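Local coordinates for protein possible adhesin (Caldicellulosiruptor kronotskyensis, PDB 4WA0) that probably mediates attachment of this extreme thermophile to cellulose, this chain being the C-terminal beta-helix domain of a tapirin adhesin, at residues R174-T188 and S196-F210. Numbering follows the deposited sequence.
Sequences RLILENGAKLYLATT and SIQNNGGTISYSSSF
Leu177 reaches over both Ile197 and Ile204 where the two outermost coils at one end of a parallel beta-helix stack. Strand 174-177 runs parallel to 197-199 and strand 182-185 to 203-205; Leu175 pairs with Ile197 and Leu183 with Ile204, the register slipping by one between the two strand pairs, which are joined by straight backbone bonds such as Gln198 N to Leu175 O (2.8 Å). Leu175, Leu177, Leu183, Ile197 and Ile204 share the interior face, where branched apolar side chains suit the packing of coil on coil. The CG of Leu177 sits anti to its carbonyl carbon (chi1 -81°), and its two methyls divide the work: CD1 meets Ile197 CG2 at 3.9 Å, while CD2 turns to Ile204 CG1. Leu183 lies alongside Ile204, pointing the same way, and the CG2 of Ile204 also covers one face of the Tyr206 ring, whose CD1 touches Leu185 CD1 at 3.9 Å. Leu167 of strand 166-170 touches Ile197.

At the corner Asn199 forms an Asx motif; its short amide lets OD1 accept from Gly202 N (2.8 Å) while leaning on Leu177 CB. Gly202 suits its place because a side chain there would run into Ala181 O. On the outer face Gln198 extends beside Ile176, and in one of its two conformers OE1 takes the ND2 of Asn200 in plane on a lone pair (3.1 Å, 169° at the hydrogen), both amides lying against Ile176 CG2.

Beyond the strands the Phe210 ring turns back against the 184-186 backbone, its edge toward Ala186 N. Its flat face receives Tyr184 CB, a CH-pi contact 4.2 Å from the centroid, and Tyr184 itself stacks on Tyr163. The hydroxyl of Ser208 meets the Tyr184 ring at its edge, OG lying 3.7 Å from CD2.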
ATOM      1  N   ARG A 174     -23.715 -14.276  -0.099  0.66 12.83           N
ATOM      2  CA  ARG A 174     -23.966 -14.760  -1.471  0.66 14.32           C
ATOM      3  C   ARG A 174     -22.668 -14.848  -2.221  0.66 13.37           C
ATOM      4  O   ARG A 174     -21.738 -14.069  -1.948  0.66 11.82           O
ATOM      5  CB  ARG A 174     -24.848 -13.807  -2.298  0.66 15.62           C
ATOM      6  CG  ARG A 174     -26.325 -13.824  -1.944  0.66 21.00           C
ATOM      7  CD  ARG A 174     -27.085 -12.965  -2.972  0.66 24.50           C
ATOM      8  NE  ARG A 174     -26.657 -11.565  -2.941  0.66 29.58           N
ATOM      9  CZ  ARG A 174     -26.957 -10.647  -3.855  0.66 35.52           C
ATOM     10  NH1 ARG A 174     -27.729 -10.958  -4.911  0.66 32.11           N
ATOM     11  NH2 ARG A 174     -26.485  -9.398  -3.702  0.66 36.29           N
ATOM     12  N   LEU A 175     -22.631 -15.824  -3.121  1.00 12.14           N
ATOM     13  CA  LEU A 175     -21.564 -15.909  -4.122  1.00 13.37           C
ATOM     14  C   LEU A 175     -22.305 -15.845  -5.463  1.00 14.40           C
ATOM     15  O   LEU A 175     -23.240 -16.662  -5.695  1.00 14.35           O
ATOM     16  CB  LEU A 175     -20.681 -17.144  -4.005  1.00 14.74           C
ATOM     17  CG  LEU A 175     -19.788 -17.407  -5.245  1.00 17.82           C
ATOM     18  CD1 LEU A 175     -18.673 -16.452  -5.217  1.00 19.60           C
ATOM     19  CD2 LEU A 175     -19.186 -18.801  -5.154  1.00 21.01           C
ATOM     20  N   ILE A 176     -21.927 -14.864  -6.310  1.00 12.83           N
ATOM     21  CA  ILE A 176     -22.594 -14.622  -7.579  1.00 12.20           C
ATOM     22  C   ILE A 176     -21.674 -14.939  -8.736  1.00 13.47           C
ATOM     23  O   ILE A 176     -20.522 -14.422  -8.765  1.00 12.58           O
ATOM     24  CB  ILE A 176     -23.055 -13.167  -7.653  1.00 14.48           C
ATOM     25  CG1 ILE A 176     -23.964 -12.862  -6.464  1.00 18.39           C
ATOM     26  CG2 ILE A 176     -23.729 -12.907  -9.016  1.00 15.08           C
ATOM     27  CD1 ILE A 176     -23.763 -11.502  -5.833  1.00 22.86           C
ATOM     28  N   LEU A 177     -22.122 -15.803  -9.661  1.00 12.75           N
ATOM     29  CA  LEU A 177     -21.369 -16.044 -10.898  1.00 14.04           C
ATOM     30  C   LEU A 177     -22.062 -15.340 -12.052  1.00 14.52           C
ATOM     31  O   LEU A 177     -23.267 -15.477 -12.233  1.00 13.70           O
ATOM     32  CB  LEU A 177     -21.271 -17.487 -11.270  1.00 14.45           C
ATOM     33  CG  LEU A 177     -20.232 -18.365 -10.612  1.00 18.27           C
ATOM     34  CD1 LEU A 177     -20.634 -18.628  -9.183  1.00 20.60           C
ATOM     35  CD2 LEU A 177     -19.981 -19.676 -11.339  1.00 17.92           C
ATOM     36  N   GLU A 178     -21.323 -14.466 -12.761  1.00 13.66           N
ATOM     37  CA  GLU A 178     -21.888 -13.883 -13.983  1.00 16.07           C
ATOM     38  C   GLU A 178     -21.675 -14.843 -15.135  1.00 14.96           C
ATOM     39  O   GLU A 178     -20.987 -15.882 -15.040  1.00 14.57           O
ATOM     40  CB  GLU A 178     -21.235 -12.551 -14.311  1.00 15.68           C
ATOM     41  CG  GLU A 178     -21.470 -11.502 -13.250  1.00 17.60           C
ATOM     42  CD  GLU A 178     -20.905 -10.120 -13.665  1.00 19.49           C
ATOM     43  OE1 GLU A 178     -20.049 -10.007 -14.628  1.00 24.78           O
ATOM     44  OE2 GLU A 178     -21.362  -9.171 -12.987  1.00 21.97           O
ATOM     45  N   ASN A 179     -22.259 -14.489 -16.282  1.00 17.68           N
ATOM     46  CA  ASN A 179     -22.191 -15.359 -17.476  1.00 19.08           C
ATOM     47  C   ASN A 179     -20.768 -15.778 -17.843  1.00 16.86           C
ATOM     48  O   ASN A 179     -19.886 -14.938 -17.967  1.00 18.30           O
ATOM     49  CB  ASN A 179     -22.800 -14.557 -18.637  1.00 23.02           C
ATOM     50  CG  ASN A 179     -22.980 -15.360 -19.890  1.00 26.54           C
ATOM     51  OD1 ASN A 179     -22.074 -15.427 -20.730  1.00 35.57           O
ATOM     52  ND2 ASN A 179     -24.124 -15.954 -20.036  1.00 31.76           N
ATOM     53  N   GLY A 180     -20.548 -17.064 -18.037  1.00 16.58           N
ATOM     54  CA  GLY A 180     -19.266 -17.631 -18.447  1.00 15.42           C
ATOM     55  C   GLY A 180     -18.210 -17.695 -17.392  1.00 14.64           C
ATOM     56  O   GLY A 180     -17.109 -18.250 -17.648  1.00 17.01           O
ATOM     57  N   ALA A 181     -18.552 -17.235 -16.165  1.00 14.49           N
ATOM     58  CA  ALA A 181     -17.577 -17.372 -15.077  1.00 14.24           C
ATOM     59  C   ALA A 181     -17.434 -18.895 -14.794  1.00 13.76           C
ATOM     60  O   ALA A 181     -18.411 -19.704 -14.979  1.00 14.98           O
ATOM     61  CB  ALA A 181     -18.052 -16.641 -13.839  1.00 14.65           C
ATOM     62  N   LYS A 182     -16.246 -19.314 -14.393  1.00 12.96           N
ATOM     63  CA  LYS A 182     -15.940 -20.721 -14.147  1.00 12.69           C
ATOM     64  C   LYS A 182     -15.399 -20.819 -12.720  1.00 14.28           C
ATOM     65  O   LYS A 182     -14.314 -20.211 -12.427  1.00 15.30           O
ATOM     66  CB  LYS A 182     -14.818 -21.186 -15.089  1.00 14.56           C
ATOM     67  CG  LYS A 182     -15.272 -21.041 -16.546  1.00 15.17           C
ATOM     68  CD  LYS A 182     -14.224 -21.301 -17.618  1.00 16.49           C
ATOM     69  CE  LYS A 182     -13.075 -20.300 -17.579  1.00 18.34           C
ATOM     70  NZ  LYS A 182     -13.590 -18.916 -17.839  1.00 19.28           N
ATOM     71  N   LEU A 183     -16.107 -21.529 -11.837  1.00 13.13           N
ATOM     72  CA  LEU A 183     -15.628 -21.797 -10.481  1.00 12.47           C
ATOM     73  C   LEU A 183     -15.192 -23.264 -10.366  1.00 13.81           C
ATOM     74  O   LEU A 183     -15.967 -24.174 -10.702  1.00 13.52           O
ATOM     75  CB  LEU A 183     -16.706 -21.561  -9.456  1.00 14.24           C
ATOM     76  CG  LEU A 183     -16.426 -21.810  -7.955  1.00 16.01           C
ATOM     77  CD1 LEU A 183     -15.232 -21.018  -7.495  1.00 16.86           C
ATOM     78  CD2 LEU A 183     -17.708 -21.551  -7.167  1.00 17.18           C
ATOM     79  N   TYR A 184     -13.991 -23.465  -9.860  1.00 12.63           N
ATOM     80  CA  TYR A 184     -13.425 -24.804  -9.649  1.00 12.95           C
ATOM     81  C   TYR A 184     -13.160 -24.980  -8.186  1.00 15.09           C
ATOM     82  O   TYR A 184     -12.453 -24.161  -7.615  1.00 14.18           O
ATOM     83  CB  TYR A 184     -12.124 -25.052 -10.410  1.00 13.31           C
ATOM     84  CG  TYR A 184     -12.128 -24.822 -11.932  1.00 14.49           C
ATOM     85  CD1 TYR A 184     -11.944 -23.561 -12.466  1.00 17.06           C
ATOM     86  CD2 TYR A 184     -12.190 -25.892 -12.814  1.00 17.64           C
ATOM     87  CE1 TYR A 184     -11.902 -23.370 -13.863  1.00 18.08           C
ATOM     88  CE2 TYR A 184     -12.168 -25.706 -14.172  1.00 18.07           C
ATOM     89  CZ  TYR A 184     -11.996 -24.437 -14.689  1.00 20.19           C
ATOM     90  OH  TYR A 184     -11.903 -24.253 -16.045  1.00 20.94           O
ATOM     91  N   LEU A 185     -13.772 -26.016  -7.567  1.00 13.97           N
ATOM     92  CA  LEU A 185     -13.596 -26.271  -6.165  1.00 13.33           C
ATOM     93  C   LEU A 185     -13.024 -27.635  -6.027  1.00 13.07           C
ATOM     94  O   LEU A 185     -13.515 -28.566  -6.680  1.00 14.66           O
ATOM     95  CB  LEU A 185     -14.981 -26.173  -5.464  1.00 13.39           C
ATOM     96  CG  LEU A 185     -15.619 -24.800  -5.524  1.00 14.18           C
ATOM     97  CD1 LEU A 185     -16.975 -24.886  -4.898  1.00 15.95           C
ATOM     98  CD2 LEU A 185     -14.729 -23.798  -4.802  1.00 15.42           C
ATOM     99  N   ALA A 186     -11.995 -27.784  -5.207  1.00 12.11           N
ATOM    100  CA  ALA A 186     -11.361 -29.107  -4.956  1.00 13.13           C
ATOM    101  C   ALA A 186     -12.240 -30.042  -4.127  1.00 13.89           C
ATOM    102  O   ALA A 186     -11.994 -31.196  -4.071  1.00 14.27           O
ATOM    103  CB  ALA A 186     -10.034 -28.901  -4.254  1.00 12.78           C
ATOM    104  N   THR A 187     -13.197 -29.484  -3.420  1.00 13.01           N
ATOM    105  CA  THR A 187     -14.136 -30.228  -2.534  1.00 12.01           C
ATOM    106  C   THR A 187     -15.541 -29.850  -2.892  1.00 13.51           C
ATOM    107  O   THR A 187     -15.800 -28.992  -3.798  1.00 13.29           O
ATOM    108  CB  THR A 187     -13.844 -29.807  -1.046  1.00 12.28           C
ATOM    109  OG1 THR A 187     -14.003 -28.373  -0.893  1.00 13.37           O
ATOM    110  CG2 THR A 187     -12.409 -30.189  -0.633  1.00 14.41           C
ATOM    111  N   THR A 188     -16.477 -30.461  -2.188  1.00 12.65           N
ATOM    112  CA  THR A 188     -17.923 -30.205  -2.357  1.00 12.41           C
ATOM    113  C   THR A 188     -18.487 -29.580  -1.083  1.00 12.95           C
ATOM    114  O   THR A 188     -18.299 -30.132   0.022  1.00 12.66           O
ATOM    115  CB  THR A 188     -18.724 -31.511  -2.689  1.00 13.42           C
ATOM    116  OG1 THR A 188     -18.248 -32.023  -3.939  1.00 13.42           O
ATOM    117  CG2 THR A 188     -20.201 -31.216  -2.769  1.00 11.75           C
ATOM    118  N   SER A 196     -26.625 -20.753  -1.472  1.00 13.30           N
ATOM    119  CA  SER A 196     -26.216 -19.358  -1.411  1.00 13.85           C
ATOM    120  C   SER A 196     -25.437 -18.898  -2.639  1.00 14.41           C
ATOM    121  O   SER A 196     -25.016 -17.749  -2.689  1.00 16.05           O
ATOM    122  CB  SER A 196     -25.375 -19.111  -0.158  1.00 14.71           C
ATOM    123  OG  SER A 196     -26.082 -19.357   0.994  1.00 19.26           O
ATOM    124  N   ILE A 197     -25.318 -19.768  -3.627  1.00 14.42           N
ATOM    125  CA  ILE A 197     -24.636 -19.461  -4.870  1.00 15.83           C
ATOM    126  C   ILE A 197     -25.731 -19.061  -5.843  1.00 17.01           C
ATOM    127  O   ILE A 197     -26.733 -19.787  -5.977  1.00 17.05           O
ATOM    128  CB  ILE A 197     -23.804 -20.646  -5.389  1.00 16.21           C
ATOM    129  CG1 ILE A 197     -22.708 -21.042  -4.401  1.00 15.72           C
ATOM    130  CG2 ILE A 197     -23.212 -20.281  -6.775  1.00 17.72           C
ATOM    131  CD1 ILE A 197     -22.028 -22.320  -4.795  1.00 15.85           C
ATOM    132  N   GLN A 198     -25.546 -17.927  -6.514  0.61 15.20           N
ATOM    133  CA  GLN A 198     -26.427 -17.461  -7.576  0.61 17.84           C
ATOM    134  C   GLN A 198     -25.669 -17.530  -8.885  0.61 17.45           C
ATOM    135  O   GLN A 198     -24.816 -16.677  -9.129  0.61 16.58           O
ATOM    136  CB  GLN A 198     -26.769 -16.025  -7.274  0.61 18.80           C
ATOM    137  CG  GLN A 198     -27.854 -15.380  -8.107  0.61 23.13           C
ATOM    138  CD  GLN A 198     -27.899 -13.909  -7.805  0.61 25.08           C
ATOM    139  OE1 GLN A 198     -27.578 -13.075  -8.684  0.61 24.39           O
ATOM    140  NE2 GLN A 198     -28.177 -13.571  -6.516  0.61 25.51           N
ATOM    141  N   ASN A 199     -25.980 -18.524  -9.703  1.00 15.69           N
ATOM    142  CA  ASN A 199     -25.195 -18.862 -10.897  1.00 15.27           C
ATOM    143  C   ASN A 199     -25.963 -18.353 -12.072  1.00 18.73           C
ATOM    144  O   ASN A 199     -26.948 -19.006 -12.519  1.00 19.37           O
ATOM    145  CB  ASN A 199     -24.985 -20.358 -11.007  1.00 15.58           C
ATOM    146  CG  ASN A 199     -24.078 -20.730 -12.171  1.00 18.47           C
ATOM    147  OD1 ASN A 199     -23.543 -19.828 -12.825  1.00 16.97           O
ATOM    148  ND2 ASN A 199     -23.849 -22.035 -12.391  1.00 19.48           N
ATOM    149  N   ASN A 200     -25.519 -17.213 -12.580  1.00 17.78           N
ATOM    150  CA  ASN A 200     -26.196 -16.547 -13.728  1.00 18.24           C
ATOM    151  C   ASN A 200     -25.514 -16.881 -15.041  1.00 16.98           C
ATOM    152  O   ASN A 200     -24.960 -15.990 -15.722  1.00 19.43           O
ATOM    153  CB  ASN A 200     -26.228 -15.058 -13.488  1.00 21.56           C
ATOM    154  CG  ASN A 200     -27.026 -14.680 -12.267  1.00 24.14           C
ATOM    155  OD1 ASN A 200     -28.046 -15.290 -11.933  1.00 26.80           O
ATOM    156  ND2 ASN A 200     -26.515 -13.699 -11.532  1.00 27.59           N
ATOM    157  N   GLY A 201     -25.548 -18.150 -15.425  1.00 15.42           N
ATOM    158  CA  GLY A 201     -24.945 -18.603 -16.669  1.00 18.14           C
ATOM    159  C   GLY A 201     -23.449 -18.908 -16.647  1.00 18.12           C
ATOM    160  O   GLY A 201     -22.796 -18.916 -17.711  1.00 18.11           O
ATOM    161  N   GLY A 202     -22.891 -19.134 -15.454  1.00 15.31           N
ATOM    162  CA  GLY A 202     -21.548 -19.627 -15.320  1.00 15.44           C
ATOM    163  C   GLY A 202     -21.526 -21.119 -15.083  1.00 14.27           C
ATOM    164  O   GLY A 202     -22.545 -21.848 -15.328  1.00 14.24           O
ATOM    165  N   THR A 203     -20.391 -21.663 -14.676  1.00 13.29           N
ATOM    166  CA  THR A 203     -20.272 -23.112 -14.448  1.00 13.69           C
ATOM    167  C   THR A 203     -19.495 -23.378 -13.180  1.00 16.43           C
ATOM    168  O   THR A 203     -18.468 -22.698 -12.973  1.00 14.79           O
ATOM    169  CB  THR A 203     -19.529 -23.808 -15.625  1.00 16.93           C
ATOM    170  OG1 THR A 203     -20.077 -23.322 -16.844  1.00 18.92           O
ATOM    171  CG2 THR A 203     -19.608 -25.275 -15.586  1.00 18.64           C
ATOM    172  N   ILE A 204     -19.990 -24.317 -12.336  1.00 14.38           N
ATOM    173  CA  ILE A 204     -19.317 -24.707 -11.104  1.00 15.32           C
ATOM    174  C   ILE A 204     -18.860 -26.126 -11.258  1.00 15.34           C
ATOM    175  O   ILE A 204     -19.723 -26.998 -11.509  1.00 17.02           O
ATOM    176  CB  ILE A 204     -20.256 -24.587  -9.881  1.00 16.64           C
ATOM    177  CG1 ILE A 204     -20.868 -23.204  -9.869  1.00 17.88           C
ATOM    178  CG2 ILE A 204     -19.454 -24.865  -8.616  1.00 15.93           C
ATOM    179  CD1 ILE A 204     -22.024 -22.991  -8.935  1.00 19.51           C
ATOM    180  N   SER A 205     -17.573 -26.416 -11.012  1.00 13.69           N
ATOM    181  CA  SER A 205     -17.029 -27.764 -11.084  1.00 13.81           C
ATOM    182  C   SER A 205     -16.681 -28.091  -9.657  1.00 15.98           C
ATOM    183  O   SER A 205     -15.682 -27.561  -9.115  1.00 14.50           O
ATOM    184  CB  SER A 205     -15.793 -27.868 -11.967  1.00 17.20           C
ATOM    185  OG  SER A 205     -16.116 -27.471 -13.312  1.00 19.42           O
ATOM    186  N   TYR A 206     -17.523 -28.919  -9.037  1.00 13.60           N
ATOM    187  CA  TYR A 206     -17.312 -29.316  -7.624  1.00 14.67           C
ATOM    188  C   TYR A 206     -16.411 -30.488  -7.514  1.00 14.52           C
ATOM    189  O   TYR A 206     -16.471 -31.382  -8.362  1.00 15.75           O
ATOM    190  CB  TYR A 206     -18.622 -29.631  -6.965  1.00 14.14           C
ATOM    191  CG  TYR A 206     -19.664 -28.524  -6.847  1.00 14.60           C
ATOM    192  CD1 TYR A 206     -19.590 -27.589  -5.821  1.00 14.61           C
ATOM    193  CD2 TYR A 206     -20.807 -28.494  -7.669  1.00 13.75           C
ATOM    194  CE1 TYR A 206     -20.557 -26.634  -5.667  1.00 15.68           C
ATOM    195  CE2 TYR A 206     -21.806 -27.542  -7.473  1.00 15.01           C
ATOM    196  CZ  TYR A 206     -21.660 -26.622  -6.449  1.00 15.94           C
ATOM    197  OH  TYR A 206     -22.571 -25.628  -6.222  1.00 15.31           O
ATOM    198  N   SER A 207     -15.538 -30.566  -6.501  1.00 13.05           N
ATOM    199  CA  SER A 207     -14.587 -31.682  -6.346  1.00 13.80           C
ATOM    200  C   SER A 207     -13.904 -32.012  -7.672  1.00 16.23           C
ATOM    201  O   SER A 207     -13.933 -33.164  -8.169  1.00 16.93           O
ATOM    202  CB  SER A 207     -15.253 -32.913  -5.743  1.00 14.66           C
ATOM    203  OG  SER A 207     -15.619 -32.602  -4.392  1.00 15.67           O
ATOM    204  N   SER A 208     -13.276 -30.963  -8.205  1.00 16.19           N
ATOM    205  CA  SER A 208     -12.744 -30.902  -9.566  1.00 18.09           C
ATOM    206  C   SER A 208     -11.290 -31.207  -9.450  1.00 16.88           C
ATOM    207  O   SER A 208     -10.661 -30.956  -8.417  1.00 18.17           O
ATOM    208  CB  SER A 208     -12.987 -29.428 -10.121  1.00 19.48           C
ATOM    209  OG  SER A 208     -12.328 -29.267 -11.331  1.00 30.64           O
ATOM    210  N   SER A 209     -10.701 -31.826 -10.476  0.55 19.12           N
ATOM    211  CA  SER A 209      -9.250 -32.066 -10.546  0.55 20.28           C
ATOM    212  C   SER A 209      -8.685 -31.014 -11.550  0.55 21.55           C
ATOM    213  O   SER A 209      -9.005 -31.039 -12.751  0.55 23.18           O
ATOM    214  CB  SER A 209      -8.917 -33.504 -11.041  0.55 22.48           C
ATOM    215  OG  SER A 209      -9.516 -34.534 -10.262  0.55 22.95           O
ATOM    216  N   PHE A 210      -7.853 -30.122 -11.041  1.00 21.09           N
ATOM    217  CA  PHE A 210      -7.368 -28.949 -11.741  1.00 20.63           C
ATOM    218  C   PHE A 210      -6.009 -28.634 -11.111  1.00 20.46           C
ATOM    219  O   PHE A 210      -5.678 -29.062  -9.981  1.00 21.84           O
ATOM    220  CB  PHE A 210      -8.319 -27.741 -11.609  1.00 19.81           C
ATOM    221  CG  PHE A 210      -8.569 -27.303 -10.167  1.00 18.88           C
ATOM    222  CD1 PHE A 210      -7.631 -26.532  -9.477  1.00 19.50           C
ATOM    223  CD2 PHE A 210      -9.689 -27.736  -9.506  1.00 18.39           C
ATOM    224  CE1 PHE A 210      -7.864 -26.127  -8.173  1.00 18.11           C
ATOM    225  CE2 PHE A 210      -9.911 -27.380  -8.193  1.00 19.48           C
ATOM    226  CZ  PHE A 210      -9.023 -26.577  -7.547  1.00 15.56           C
TER
HETATM  227  O   HOH W   1     -15.843 -24.623 -13.552  1.00 27.46           O
HETATM  228  O   HOH W   2     -10.741 -32.614  -6.218  1.00 18.41           O